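Local coordinates for imidazolonepropionase (Unidentified, PDB 2Q09), which catalyses the hydrolytic opening of the imidazolone ring of imidazolone-5-propanoate to give N-formimidoyl-L-glutamate, the third step of histidine degradation, at residues H74-G79 and L155-R160; S142-T147 and D317-T322. All coordinates share one frame; numbering follows the deposited sequence.

Interaction 1. Residues H74-G79 and L155-R160. With FE (Fe (III) ion), chain B.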
loop_
_atom_site.group_PDB
_atom_site.type_symbol
_atom_site.label_atom_id
_atom_site.label_comp_id
_atom_site.label_asym_id
_atom_site.label_seq_id
_atom_site.Cartn_x
_atom_site.Cartn_y
_atom_site.Cartn_z
ATOM N N HIS A 74 -4.538 -2.396 -5.696
ATOM C CA HIS A 74 -5.846 -2.503 -6.335
ATOM C C HIS A 74 -6.007 -4.014 -6.528
ATOM O O HIS A 74 -6.462 -4.440 -7.578
ATOM C CB HIS A 74 -5.857 -1.880 -7.741
ATOM C CG HIS A 74 -5.475 -0.431 -7.805
ATOM N ND1 HIS A 74 -6.373 0.553 -8.166
ATOM C CD2 HIS A 74 -4.277 0.189 -7.679
ATOM C CE1 HIS A 74 -5.744 1.710 -8.265
ATOM N NE2 HIS A 74 -4.469 1.518 -7.978
ATOM N N LEU A 75 -5.652 -4.823 -5.532
ATOM C CA LEU A 75 -5.711 -6.275 -5.703
ATOM C C LEU A 75 -7.088 -6.907 -5.872
ATOM O O LEU A 75 -7.183 -8.087 -6.227
ATOM C CB LEU A 75 -4.941 -6.983 -4.576
ATOM C CG LEU A 75 -5.458 -6.976 -3.138
ATOM C CD1 LEU A 75 -6.566 -8.024 -2.969
ATOM C CD2 LEU A 75 -4.284 -7.300 -2.204
ATOM N N ILE A 76 -8.147 -6.144 -5.622
ATOM C CA ILE A 76 -9.500 -6.669 -5.799
ATOM C C ILE A 76 -9.992 -6.329 -7.206
ATOM O O ILE A 76 -10.129 -5.149 -7.556
ATOM C CB ILE A 76 -10.480 -6.063 -4.775
ATOM C CG1 ILE A 76 -10.245 -6.699 -3.398
ATOM C CG2 ILE A 76 -11.936 -6.275 -5.238
ATOM C CD1 ILE A 76 -11.171 -6.138 -2.298
ATOM N N PHE A 77 -10.257 -7.352 -8.009
ATOM C CA PHE A 77 -10.729 -7.115 -9.365
ATOM C C PHE A 77 -11.051 -8.431 -10.045
ATOM O O PHE A 77 -10.586 -9.494 -9.611
ATOM C CB PHE A 77 -9.653 -6.375 -10.173
ATOM C CG PHE A 77 -8.376 -7.160 -10.341
ATOM C CD1 PHE A 77 -8.270 -8.124 -11.331
ATOM C CD2 PHE A 77 -7.297 -6.960 -9.487
ATOM C CE1 PHE A 77 -7.121 -8.890 -11.473
ATOM C CE2 PHE A 77 -6.132 -7.720 -9.611
ATOM C CZ PHE A 77 -6.042 -8.688 -10.611
ATOM N N ALA A 78 -11.858 -8.346 -11.099
ATOM C CA ALA A 78 -12.224 -9.523 -11.883
ATOM C C ALA A 78 -11.715 -9.327 -13.305
ATOM O O ALA A 78 -11.234 -8.248 -13.654
ATOM C CB ALA A 78 -13.747 -9.713 -11.894
ATOM N N GLY A 79 -11.826 -10.368 -14.123
ATOM C CA GLY A 79 -11.386 -10.277 -15.501
ATOM C C GLY A 79 -9.882 -10.367 -15.675
ATOM O O GLY A 79 -9.127 -10.500 -14.699
ATOM N N LEU A 155 -15.269 -2.603 -1.278
ATOM C CA LEU A 155 -14.848 -2.306 0.088
ATOM C C LEU A 155 -15.280 -3.422 1.031
ATOM O O LEU A 155 -14.562 -3.751 1.974
ATOM C CB LEU A 155 -15.426 -0.965 0.552
ATOM C CG LEU A 155 -15.060 0.254 -0.302
ATOM C CD1 LEU A 155 -15.700 1.496 0.301
ATOM C CD2 LEU A 155 -13.535 0.420 -0.360
ATOM N N ARG A 156 -16.453 -4.001 0.784
ATOM C CA ARG A 156 -16.917 -5.092 1.632
ATOM C C ARG A 156 -16.029 -6.317 1.448
ATOM O O ARG A 156 -15.741 -7.022 2.405
ATOM C CB ARG A 156 -18.378 -5.445 1.322
ATOM C CG ARG A 156 -19.375 -4.441 1.905
ATOM C CD ARG A 156 -20.791 -5.015 1.945
ATOM N NE ARG A 156 -21.358 -5.181 0.613
ATOM C CZ ARG A 156 -21.938 -4.211 -0.081
ATOM N NH1 ARG A 156 -22.042 -2.992 0.426
ATOM N NH2 ARG A 156 -22.411 -4.467 -1.288
ATOM N N VAL A 157 -15.612 -6.587 0.214
ATOM C CA VAL A 157 -14.742 -7.730 -0.034
ATOM C C VAL A 157 -13.421 -7.502 0.708
ATOM O O VAL A 157 -12.848 -8.436 1.269
ATOM C CB VAL A 157 -14.440 -7.909 -1.541
ATOM C CG1 VAL A 157 -13.321 -8.942 -1.737
ATOM C CG2 VAL A 157 -15.694 -8.374 -2.275
ATOM N N ALA A 158 -12.946 -6.261 0.701
ATOM C CA ALA A 158 -11.698 -5.930 1.384
ATOM C C ALA A 158 -11.827 -6.243 2.883
ATOM O O ALA A 158 -10.954 -6.887 3.464
ATOM C CB ALA A 158 -11.350 -4.464 1.165
ATOM N N ARG A 159 -12.916 -5.794 3.501
ATOM C CA ARG A 159 -13.144 -6.074 4.917
ATOM C C ARG A 159 -13.196 -7.585 5.133
ATOM O O ARG A 159 -12.680 -8.083 6.129
ATOM C CB ARG A 159 -14.471 -5.471 5.399
ATOM C CG ARG A 159 -14.521 -3.952 5.463
ATOM C CD ARG A 159 -13.512 -3.352 6.453
ATOM N NE ARG A 159 -13.740 -1.915 6.599
ATOM C CZ ARG A 159 -12.809 -1.023 6.930
ATOM N NH1 ARG A 159 -11.558 -1.404 7.160
ATOM N NH2 ARG A 159 -13.133 0.263 7.020
ATOM N N ARG A 160 -13.844 -8.305 4.216
ATOM C CA ARG A 160 -13.948 -9.766 4.323
ATOM C C ARG A 160 -12.576 -10.427 4.329
ATOM O O ARG A 160 -12.333 -11.384 5.065
ATOM C CB ARG A 160 -14.761 -10.349 3.161
ATOM C CG ARG A 160 -16.203 -10.622 3.496
ATOM C CD ARG A 160 -17.000 -11.034 2.254
ATOM N NE ARG A 160 -16.920 -12.456 1.943
ATOM C CZ ARG A 160 -17.552 -13.009 0.907
ATOM N NH1 ARG A 160 -18.292 -12.260 0.095
ATOM N NH2 ARG A 160 -17.454 -14.312 0.688
HETATM FE FE FE B . -2.728 2.648 -8.122
HETATM O O HOH W 1 -1.623 2.919 -10.281
#

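Interaction 2. Residues S142-T147 and D317-T322. With FE (Fe (III) ion), chain B; DI6 (3-[(4S)-2,5-dioxoimidazolidin-4-yl]propanoic acid), chain C.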
loop_
_atom_site.group_PDB
_atom_site.type_symbol
_atom_site.label_atom_id
_atom_site.label_comp_id
_atom_site.label_asym_id
_atom_site.label_seq_id
_atom_site.Cartn_x
_atom_site.Cartn_y
_atom_site.Cartn_z
ATOM N N SER A 142 -10.887 0.644 -3.968
ATOM C CA SER A 142 -12.055 0.261 -4.750
ATOM C C SER A 142 -11.655 0.842 -6.109
ATOM O O SER A 142 -10.492 0.738 -6.491
ATOM C CB SER A 142 -13.329 0.920 -4.194
ATOM O OG SER A 142 -13.232 2.336 -4.158
ATOM N N GLY A 143 -12.577 1.440 -6.851
ATOM C CA GLY A 143 -12.181 2.030 -8.118
ATOM C C GLY A 143 -12.445 1.264 -9.402
ATOM O O GLY A 143 -12.196 1.783 -10.488
ATOM N N TYR A 144 -12.911 0.028 -9.301
ATOM C CA TYR A 144 -13.225 -0.749 -10.497
ATOM C C TYR A 144 -14.729 -1.027 -10.567
ATOM O O TYR A 144 -15.179 -1.869 -11.355
ATOM C CB TYR A 144 -12.444 -2.070 -10.514
ATOM C CG TYR A 144 -10.960 -1.897 -10.785
ATOM C CD1 TYR A 144 -10.517 -1.119 -11.854
ATOM C CD2 TYR A 144 -10.001 -2.516 -9.984
ATOM C CE1 TYR A 144 -9.161 -0.958 -12.125
ATOM C CE2 TYR A 144 -8.635 -2.367 -10.245
ATOM C CZ TYR A 144 -8.225 -1.586 -11.318
ATOM O OH TYR A 144 -6.882 -1.447 -11.587
ATOM N N GLY A 145 -15.491 -0.310 -9.737
ATOM C CA GLY A 145 -16.933 -0.483 -9.710
ATOM C C GLY A 145 -17.607 0.662 -10.446
ATOM O O GLY A 145 -18.447 0.451 -11.320
ATOM N N LEU A 146 -17.218 1.882 -10.096
ATOM C CA LEU A 146 -17.760 3.084 -10.719
ATOM C C LEU A 146 -19.295 3.203 -10.701
ATOM O O LEU A 146 -19.917 3.687 -11.660
ATOM C CB LEU A 146 -17.210 3.226 -12.145
ATOM C CG LEU A 146 -15.668 3.281 -12.199
ATOM C CD1 LEU A 146 -15.224 3.739 -13.587
ATOM C CD2 LEU A 146 -15.125 4.241 -11.145
ATOM N N THR A 147 -19.882 2.734 -9.602
ATOM C CA THR A 147 -21.321 2.833 -9.326
ATOM C C THR A 147 -21.309 2.786 -7.805
ATOM O O THR A 147 -20.347 2.287 -7.222
ATOM C CB THR A 147 -22.153 1.624 -9.835
ATOM O OG1 THR A 147 -21.930 0.494 -8.987
ATOM C CG2 THR A 147 -21.774 1.275 -11.278
ATOM N N ASP A 317 1.496 -1.499 -5.980
ATOM C CA ASP A 317 0.464 -0.955 -6.864
ATOM C C ASP A 317 -0.223 -2.084 -7.632
ATOM O O ASP A 317 -0.660 -1.894 -8.765
ATOM C CB ASP A 317 1.058 0.064 -7.853
ATOM C CG ASP A 317 -0.011 0.794 -8.662
ATOM O OD1 ASP A 317 -1.114 1.015 -8.110
ATOM O OD2 ASP A 317 0.249 1.164 -9.833
ATOM N N ILE A 318 -0.322 -3.257 -7.011
ATOM C CA ILE A 318 -0.961 -4.410 -7.662
ATOM C C ILE A 318 -2.262 -4.012 -8.350
ATOM O O ILE A 318 -3.195 -3.553 -7.692
ATOM C CB ILE A 318 -1.314 -5.530 -6.658
ATOM C CG1 ILE A 318 -0.048 -6.091 -6.017
ATOM C CG2 ILE A 318 -2.087 -6.659 -7.379
ATOM C CD1 ILE A 318 -0.333 -7.095 -4.903
ATOM N N ASN A 319 -2.324 -4.188 -9.665
ATOM C CA ASN A 319 -3.529 -3.857 -10.410
ATOM C C ASN A 319 -3.444 -4.529 -11.775
ATOM O O ASN A 319 -2.352 -4.667 -12.356
ATOM C CB ASN A 319 -3.698 -2.335 -10.519
ATOM C CG ASN A 319 -2.850 -1.724 -11.604
ATOM O OD1 ASN A 319 -3.134 -1.879 -12.801
ATOM N ND2 ASN A 319 -1.799 -1.018 -11.197
ATOM N N PRO A 320 -4.603 -4.953 -12.304
ATOM C CA PRO A 320 -4.697 -5.638 -13.595
ATOM C C PRO A 320 -4.266 -4.864 -14.830
ATOM O O PRO A 320 -4.005 -5.464 -15.874
ATOM C CB PRO A 320 -6.167 -6.042 -13.656
ATOM C CG PRO A 320 -6.835 -4.880 -13.020
ATOM C CD PRO A 320 -5.949 -4.626 -11.798
ATOM N N GLY A 321 -4.190 -3.546 -14.719
ATOM C CA GLY A 321 -3.821 -2.762 -15.881
ATOM C C GLY A 321 -2.369 -2.345 -16.072
ATOM O O GLY A 321 -1.821 -2.511 -17.164
ATOM N N THR A 322 -1.739 -1.814 -15.024
ATOM C CA THR A 322 -0.367 -1.321 -15.128
ATOM C C THR A 322 0.676 -1.967 -14.219
ATOM O O THR A 322 1.856 -1.642 -14.321
ATOM C CB THR A 322 -0.327 0.184 -14.854
ATOM O OG1 THR A 322 -0.734 0.411 -13.502
ATOM C CG2 THR A 322 -1.283 0.933 -15.787
HETATM FE FE FE B . -2.728 2.648 -8.122
HETATM N N1 DI6 C . -2.825 4.678 -12.465
HETATM C C2 DI6 C . -2.431 3.426 -12.781
HETATM O O2 DI6 C . -1.360 3.090 -13.254
HETATM C C3 DI6 C . -3.615 2.502 -12.405
HETATM N N4 DI6 C . -4.612 3.466 -11.891
HETATM C C5 DI6 C . -4.066 4.697 -11.959
HETATM O O5 DI6 C . -4.636 5.714 -11.592
HETATM C C6 DI6 C . -4.118 1.739 -13.621
HETATM C C7 DI6 C . -5.292 0.811 -13.297
HETATM C C8 DI6 C . -5.835 0.011 -14.490
HETATM O O9 DI6 C . -6.558 -0.972 -14.240
HETATM O O10 DI6 C . -5.550 0.347 -15.669
HETATM O O HOH W 1 -1.623 2.919 -10.281
#

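Interaction 1. Residues H74-G79 and L155-R160
Val157 and Ala158 of helix 148-164 receive the end of one side chain, that of Ile76, from the loop that follows strand 63-73. Val157 is the first to meet the loop. Its CG1 branch lies anti to the backbone N (chi1 169°) and touches Ile76 CD1 at 3.6 Å. The isoleucine and the valine run alongside each other, pointing opposite ways. Ala158 follows. Its backbone N is 3.5 Å from Ile76 CD1, and its CB is 3.9 Å from that same methyl. The small alanine lets Ile76 come down close to the helix backbone. Ile76 reaches this spot because its outer chain is extended, with chi2 at 179°, so CD1 is the part that arrives first. Arg156, Arg159 and Arg160 turn to other partners and form salt bridges with Glu116, Asp209 and Asp117 respectively.

On the loop side, two residues before Ile76, His74 binds the ferric ion through NE2 at 2.1 Å. His72, His242 and Asp317 complete the protein ligands, and a water is bound at 2.4 Å from the iron. The side chain of Ile76 lies about 11 Å from the bound inhibitor. The contact therefore joins the metal-bearing loop to a surrounding helix of the amidohydrolase barrel. No hydrogen bond or charge pair links the two segments. The contact is buried packing of one isoleucine methyl against a valine branch, an alanine methyl and the helix backbone, with no directional bond.

Interaction 2. Residues S142-T147 and D317-T322
Tyr144 lays the hydroxyl end of its ring against Pro320 and Asn319. Its OH is 3.3 Å from Pro320 CD and 3.5 Å from Asn319 CB. The proline ring approaches the tyrosine ring obliquely. The same OH donates a hydrogen bond of 2.7 Å to the inhibitor's carboxylate O9, an atom at the tyrosine ring edge, near its plane. Asn319 braces the turn beside the inhibitor's propanoate chain. Its CG sits between the backbone N and the carbonyl carbon (chi1 80°), which turns the amide back into its own loop. OD1 accepts a nearly straight bond from Thr322 N (2.6 Å, 170°) and a weak one from Gly321 N. ND2 donates to Asp317 O and, close to the amide plane, to Thr322 OG1 at 2.9 Å. That hydroxyl donates to inhibitor O2 at 2.8 Å. Replacing Asn319 with a leucine would probably leave Thr322 N and Asp317 O without these partners and free the Thr322 hydroxyl to turn away from the inhibitor. Asp317 OD1 binds the ferric ion at 2.3 Å, while OD2 accepts from the iron-bound water. A metal-binding aspartate after the last barrel strand typifies the amidohydrolase active site; here an Asx motif follows it.

From the N terminus, the chain leaves strand 63-73 and enters loop 74-79. It then passes through several helices, strand 135-141 and loop 142-147 before reaching 155-160, where interaction 1 closes over 75 intervening residues. Interaction 2 opens inside that span and closes much later, at 317-322, after 169 residues. The segments alternate, so the two contacts cross and do not nest. Their centres lie about 9 Å apart, and they touch directly. His74 N probably hydrogen-bonds Ile318 O at 2.7 Å, and Phe77 packs on Pro320. Both reach the same iron and its water. Together they tie three loops at the strand ends of the barrel to helix 148-164.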